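Local coordinates for protein aspartate aminotransferase, mitochondrial (Trypanosoma brucei brucei, PDB 4W5K) that probably transfers amino groups between L-aspartate and 2-oxoglutarate, using pyridoxal 5'-phosphate as cofactor, and works as a homodimer, at residues 162-167 with 193-198; 197-202 with 228-233. The protein carries 1 engineered substitution. One frame throughout, in Å; residues are numbered along the deposited sequence.

Helix 189-201 is common to both contacts, which meet it on different flanks: contact 1 sets it beside helix 157-166, and contact 2 sets it against segment 228-233, on and just after helix 225-230. The first is small, buried and made by aliphatic packing, without a polar bond between its segments. The second covers more surface but is only partly buried, and it adds a lysine-to-carbonyl hydrogen bond and a water bridge to a thin apolar layer. The two are tied together by the salt bridge from Asp-165 OD1 to Arg-201 NH1 (2.6 Å), while the Cys-196 sulfur packs on Leu-230. Both lie about 20 Å from the centre of the chain.

Contact 1 (162-167 with 193-198); sequences ECLDKA and RQVCDV. With MLT (D-malate), chain D.
Leu-164 packs against Val-195 and Val-198 in a small, buried helix-to-helix contact between the C-terminal part of helix 157-166 and the middle of helix 189-201. The two helices run nearly parallel, with 12° between the segment axes and a closest approach of 9.8 Å. Within the aminotransferase fold, the chain runs from helix 157-166 into strand 172-176 of the mixed sheet and then returns as helix 189-201.

The touching surface is made of aliphatic branches. Val-198 extends CG1 towards the other helix, where it lies 3.8 Å from Leu-164 CB and 3.7 Å from the backbone N of Asp-165. That methyl is anti to its own backbone N (chi1 -179°), which carries it across to the neighbouring helix. Further along, Leu-164 CD1 meets Val-195 CG1 at 3.9 Å, the two side chains slanting across one another. Leu-161 also packs on Val-198 and Met-160 on Val-195, so helix 157-166 extends the apolar seam.

Polar groups work at the margins. Arg-193 sends its guanidinium away from this seam to D-malate; in the conformer given, Arg-193 NH2 donates to O1 of D-malate at 2.5 Å, a short distance to be treated with caution because a second conformer is deposited. His-189 also holds the ligand, and Asp-190 forms a salt bridge with Arg-193 NH1. Between the two segments, then, Leu-164, Val-195 and Val-198 meet through apolar packing, with the Asp-165 to Arg-201 salt bridge linking the helices just beyond, while Arg-193 on the same helix as the valines reaches D-malate.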
loop_
_atom_site.group_PDB
_atom_site.type_symbol
_atom_site.label_atom_id
_atom_site.label_comp_id
_atom_site.label_asym_id
_atom_site.label_seq_id
_atom_site.Cartn_x
_atom_site.Cartn_y
_atom_site.Cartn_z
ATOM N N GLU A 162 -3.308 -16.271 -33.427
ATOM C CA GLU A 162 -4.679 -16.450 -33.905
ATOM C C GLU A 162 -5.693 -15.936 -32.892
ATOM O O GLU A 162 -6.705 -15.346 -33.261
ATOM C CB GLU A 162 -4.988 -17.917 -34.219
ATOM C CG GLU A 162 -6.301 -18.062 -34.982
ATOM C CD GLU A 162 -6.906 -19.454 -34.927
ATOM O OE1 GLU A 162 -6.275 -20.372 -34.368
ATOM O OE2 GLU A 162 -8.027 -19.625 -35.450
ATOM N N CYS A 163 -5.431 -16.184 -31.614
ATOM C CA CYS A 163 -6.324 -15.701 -30.565
ATOM C C CYS A 163 -6.364 -14.176 -30.566
ATOM O O CYS A 163 -7.442 -13.579 -30.448
ATOM C CB CYS A 163 -5.894 -16.220 -29.182
ATOM S SG CYS A 163 -6.331 -17.969 -28.925
ATOM N N LEU A 164 -5.197 -13.542 -30.695
ATOM C CA LEU A 164 -5.149 -12.078 -30.692
ATOM C C LEU A 164 -5.833 -11.531 -31.943
ATOM O O LEU A 164 -6.511 -10.515 -31.887
ATOM C CB LEU A 164 -3.711 -11.559 -30.584
ATOM C CG LEU A 164 -2.985 -11.876 -29.264
ATOM C CD1 LEU A 164 -1.591 -11.231 -29.192
ATOM C CD2 LEU A 164 -3.805 -11.498 -28.063
ATOM N N ASP A 165 -5.680 -12.221 -33.072
ATOM C CA ASP A 165 -6.304 -11.747 -34.292
ATOM C C ASP A 165 -7.827 -11.816 -34.204
ATOM O O ASP A 165 -8.523 -10.971 -34.775
ATOM C CB ASP A 165 -5.814 -12.553 -35.502
ATOM C CG ASP A 165 -6.220 -11.917 -36.806
ATOM O OD1 ASP A 165 -5.908 -10.721 -37.006
ATOM O OD2 ASP A 165 -6.871 -12.602 -37.614
ATOM N N LYS A 166 -8.342 -12.829 -33.506
ATOM C CA LYS A 166 -9.795 -13.085 -33.474
ATOM C C LYS A 166 -10.516 -12.323 -32.344
ATOM O O LYS A 166 -11.738 -12.163 -32.386
ATOM C CB LYS A 166 -10.072 -14.576 -33.320
ATOM N N ALA A 167 -9.759 -11.883 -31.347
ATOM C CA ALA A 167 -10.321 -11.079 -30.259
ATOM C C ALA A 167 -10.952 -9.817 -30.840
ATOM O O ALA A 167 -10.446 -9.253 -31.804
ATOM C CB ALA A 167 -9.226 -10.732 -29.235
ATOM N N ARG A 193 7.772 -9.353 -32.183
ATOM C CA ARG A 193 7.528 -8.458 -33.302
ATOM C C ARG A 193 6.250 -8.880 -34.011
ATOM O O ARG A 193 5.436 -8.031 -34.401
ATOM C CB ARG A 193 8.725 -8.431 -34.265
ATOM C CG ARG A 193 9.793 -7.442 -33.804
ATOM C CD ARG A 193 10.961 -7.339 -34.770
ATOM N NE ARG A 193 11.908 -8.432 -34.588
ATOM C CZ ARG A 193 12.959 -8.394 -33.770
ATOM N NH1 ARG A 193 13.772 -9.453 -33.682
ATOM N NH2 ARG A 193 13.213 -7.305 -33.056
ATOM N N GLN A 194 6.035 -10.193 -34.150
ATOM C CA GLN A 194 4.775 -10.642 -34.765
ATOM C C GLN A 194 3.560 -10.313 -33.891
ATOM O O GLN A 194 2.512 -9.892 -34.424
ATOM C CB GLN A 194 4.783 -12.142 -35.039
ATOM C CG GLN A 194 5.869 -12.580 -35.992
ATOM C CD GLN A 194 5.625 -13.986 -36.486
ATOM O OE1 GLN A 194 6.323 -14.920 -36.107
ATOM N NE2 GLN A 194 4.629 -14.141 -37.347
ATOM N N VAL A 195 3.698 -10.538 -32.579
ATOM C CA VAL A 195 2.619 -10.274 -31.605
ATOM C C VAL A 195 2.191 -8.800 -31.629
ATOM O O VAL A 195 0.997 -8.466 -31.704
ATOM C CB VAL A 195 3.058 -10.655 -30.168
ATOM C CG1 VAL A 195 2.097 -10.081 -29.117
ATOM C CG2 VAL A 195 3.166 -12.165 -30.016
ATOM N N CYS A 196 3.179 -7.919 -31.602
ATOM C CA CYS A 196 2.906 -6.489 -31.592
ATOM C C CYS A 196 2.254 -6.033 -32.894
ATOM O O CYS A 196 1.408 -5.139 -32.872
ATOM C CB CYS A 196 4.194 -5.719 -31.313
ATOM S SG CYS A 196 4.860 -6.025 -29.635
ATOM N N ASP A 197 2.604 -6.645 -34.026
ATOM C CA ASP A 197 1.937 -6.290 -35.279
ATOM C C ASP A 197 0.442 -6.593 -35.202
ATOM O O ASP A 197 -0.380 -5.838 -35.725
ATOM C CB ASP A 197 2.562 -7.019 -36.482
ATOM C CG ASP A 197 3.870 -6.379 -36.939
ATOM O OD1 ASP A 197 4.149 -5.228 -36.535
ATOM O OD2 ASP A 197 4.628 -7.022 -37.703
ATOM N N VAL A 198 0.082 -7.699 -34.564
ATOM C CA VAL A 198 -1.334 -8.048 -34.457
ATOM C C VAL A 198 -2.038 -7.055 -33.530
ATOM O O VAL A 198 -3.128 -6.563 -33.846
ATOM C CB VAL A 198 -1.545 -9.480 -33.927
ATOM C CG1 VAL A 198 -3.034 -9.794 -33.862
ATOM C CG2 VAL A 198 -0.822 -10.517 -34.822
HETATM C C1 MLT D . 15.552 -5.907 -31.231
HETATM O O1 MLT D . 14.971 -7.024 -31.255
HETATM O O2 MLT D . 15.384 -5.072 -32.159
HETATM C C2 MLT D . 16.457 -5.566 -30.058
HETATM O O3 MLT D . 16.359 -6.655 -29.191
#

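Contact 2 (197-202 with 228-233); sequences DVIKRR and RHLVDM
Met-233 supplies the densest part of this contact, laying its thioether end across the aliphatic chain of Lys-200 at about a right angle. A bend at its last torsion swings Met-233 CE round to lie 4.1 Å from Lys-200 CD and 3.8 Å from Asp-197 OD1. Deeper in, Ile-199 CG2 approaches Leu-230 CD2 at 4.3 Å; both side chains also rest on Pro-206 of strand 205-210, and Cys-196 packs on Leu-230 and Met-233.

The contact thus joins the last turns of helix 189-201 to segment 228-233, with the intervening strand 205-210 forming part of the central, largely parallel sheet of the aminotransferase fold. Met-233 N donates to Leu-230 O at 2.9 Å, keeping the chain folded back.

Towards solvent the packing gives way to polar links. Lys-200 runs extended until chi4, where a turn of 68° brings Lys-200 NZ to Met-233 O at 2.8 Å. The ammonium sits 25° off the carbonyl plane, with a C=O...N angle of 133°, while the methylenes behind it line the same oxygen. On the other side of Met-233, a water bridges the two segments, donating to Asp-197 OD1 at 2.9 Å and hydrogen-bonded to His-229 NE2 at the edge of an imidazole whose ring stacks with Phe-225.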
loop_
_atom_site.group_PDB
_atom_site.type_symbol
_atom_site.label_atom_id
_atom_site.label_comp_id
_atom_site.label_asym_id
_atom_site.label_seq_id
_atom_site.Cartn_x
_atom_site.Cartn_y
_atom_site.Cartn_z
ATOM N N ASP A 197 2.604 -6.645 -34.026
ATOM C CA ASP A 197 1.937 -6.290 -35.279
ATOM C C ASP A 197 0.442 -6.593 -35.202
ATOM O O ASP A 197 -0.380 -5.838 -35.725
ATOM C CB ASP A 197 2.562 -7.019 -36.482
ATOM C CG ASP A 197 3.870 -6.379 -36.939
ATOM O OD1 ASP A 197 4.149 -5.228 -36.535
ATOM O OD2 ASP A 197 4.628 -7.022 -37.703
ATOM N N VAL A 198 0.082 -7.699 -34.564
ATOM C CA VAL A 198 -1.334 -8.048 -34.457
ATOM C C VAL A 198 -2.038 -7.055 -33.530
ATOM O O VAL A 198 -3.128 -6.563 -33.846
ATOM C CB VAL A 198 -1.545 -9.480 -33.927
ATOM C CG1 VAL A 198 -3.034 -9.794 -33.862
ATOM C CG2 VAL A 198 -0.822 -10.517 -34.822
ATOM N N ILE A 199 -1.408 -6.772 -32.392
ATOM C CA ILE A 199 -1.962 -5.822 -31.414
ATOM C C ILE A 199 -2.225 -4.473 -32.098
ATOM O O ILE A 199 -3.307 -3.861 -31.929
ATOM C CB ILE A 199 -1.008 -5.668 -30.195
ATOM C CG1 ILE A 199 -1.069 -6.937 -29.330
ATOM C CG2 ILE A 199 -1.358 -4.423 -29.375
ATOM C CD1 ILE A 199 -0.069 -6.989 -28.140
ATOM N N LYS A 200 -1.270 -4.000 -32.894
ATOM C CA LYS A 200 -1.470 -2.718 -33.581
ATOM C C LYS A 200 -2.616 -2.777 -34.585
ATOM O O LYS A 200 -3.488 -1.893 -34.595
ATOM C CB LYS A 200 -0.195 -2.260 -34.286
ATOM C CG LYS A 200 -0.332 -0.927 -35.027
ATOM C CD LYS A 200 0.959 -0.581 -35.757
ATOM C CE LYS A 200 0.862 0.734 -36.531
ATOM N NZ LYS A 200 0.745 1.920 -35.612
ATOM N N ARG A 201 -2.620 -3.817 -35.421
ATOM C CA ARG A 201 -3.623 -3.953 -36.484
ATOM C C ARG A 201 -5.049 -4.097 -35.954
ATOM O O ARG A 201 -6.010 -3.589 -36.561
ATOM C CB ARG A 201 -3.284 -5.150 -37.376
ATOM C CG ARG A 201 -4.357 -5.468 -38.419
ATOM C CD ARG A 201 -3.826 -6.391 -39.512
ATOM N NE ARG A 201 -3.153 -7.564 -38.961
ATOM C CZ ARG A 201 -3.784 -8.623 -38.461
ATOM N NH1 ARG A 201 -5.116 -8.660 -38.446
ATOM N NH2 ARG A 201 -3.079 -9.644 -37.980
ATOM N N ARG A 202 -5.195 -4.801 -34.839
ATOM C CA ARG A 202 -6.518 -5.015 -34.252
ATOM C C ARG A 202 -6.917 -3.891 -33.294
ATOM O O ARG A 202 -7.980 -3.958 -32.664
ATOM C CB ARG A 202 -6.561 -6.361 -33.524
ATOM C CG ARG A 202 -6.423 -7.579 -34.469
ATOM C CD ARG A 202 -7.625 -7.664 -35.406
ATOM N NE ARG A 202 -8.806 -8.215 -34.737
ATOM C CZ ARG A 202 -10.063 -7.983 -35.102
ATOM N NH1 ARG A 202 -10.341 -7.173 -36.127
ATOM N NH2 ARG A 202 -11.055 -8.550 -34.426
ATOM N N ARG A 228 9.097 -1.058 -24.764
ATOM C CA ARG A 228 9.762 -0.090 -25.621
ATOM C C ARG A 228 9.328 -0.220 -27.082
ATOM O O ARG A 228 9.195 0.777 -27.808
ATOM C CB ARG A 228 11.276 -0.233 -25.492
ATOM C CG ARG A 228 11.764 0.122 -24.111
ATOM C CD ARG A 228 13.275 0.125 -24.007
ATOM N NE ARG A 228 13.675 0.310 -22.609
ATOM C CZ ARG A 228 14.938 0.369 -22.192
ATOM N NH1 ARG A 228 15.929 0.288 -23.070
ATOM N NH2 ARG A 228 15.204 0.535 -20.898
ATOM N N HIS A 229 9.081 -1.445 -27.517
ATOM C CA HIS A 229 8.689 -1.665 -28.903
ATOM C C HIS A 229 7.228 -1.192 -29.120
ATOM O O HIS A 229 6.882 -0.606 -30.170
ATOM C CB HIS A 229 8.867 -3.147 -29.257
ATOM C CG HIS A 229 8.626 -3.472 -30.697
ATOM N ND1 HIS A 229 9.505 -3.124 -31.702
ATOM C CD2 HIS A 229 7.623 -4.155 -31.296
ATOM C CE1 HIS A 229 9.045 -3.565 -32.860
ATOM N NE2 HIS A 229 7.904 -4.197 -32.640
ATOM N N LEU A 230 6.379 -1.441 -28.124
ATOM C CA LEU A 230 4.955 -1.111 -28.265
ATOM C C LEU A 230 4.675 0.374 -28.127
ATOM O O LEU A 230 3.685 0.874 -28.683
ATOM C CB LEU A 230 4.114 -1.860 -27.228
ATOM C CG LEU A 230 3.753 -3.289 -27.618
ATOM C CD1 LEU A 230 3.327 -4.069 -26.374
ATOM C CD2 LEU A 230 2.696 -3.303 -28.711
ATOM N N VAL A 231 5.507 1.092 -27.379
ATOM C CA VAL A 231 5.085 2.455 -27.005
ATOM C C VAL A 231 4.979 3.373 -28.244
ATOM O O VAL A 231 4.229 4.355 -28.229
ATOM C CB VAL A 231 6.028 3.056 -25.919
ATOM C CG1 VAL A 231 7.359 3.484 -26.514
ATOM C CG2 VAL A 231 5.340 4.229 -25.194
ATOM N N ASP A 232 5.657 3.014 -29.340
ATOM C CA ASP A 232 5.553 3.781 -30.594
ATOM C C ASP A 232 4.489 3.258 -31.566
ATOM O O ASP A 232 4.256 3.864 -32.611
ATOM C CB ASP A 232 6.897 3.806 -31.343
ATOM C CG ASP A 232 8.086 3.490 -30.446
ATOM O OD1 ASP A 232 8.390 2.290 -30.269
ATOM O OD2 ASP A 232 8.724 4.441 -29.927
ATOM N N MET A 233 3.857 2.137 -31.239
ATOM C CA MET A 233 2.993 1.450 -32.200
ATOM C C MET A 233 1.505 1.648 -31.957
ATOM O O MET A 233 0.685 1.465 -32.865
ATOM C CB MET A 233 3.298 -0.045 -32.174
ATOM C CG MET A 233 4.697 -0.371 -32.581
ATOM S SD MET A 233 4.954 -2.154 -32.477
ATOM C CE MET A 233 3.871 -2.686 -33.790
HETATM O O HOH W 1 6.193 -5.361 -34.505
#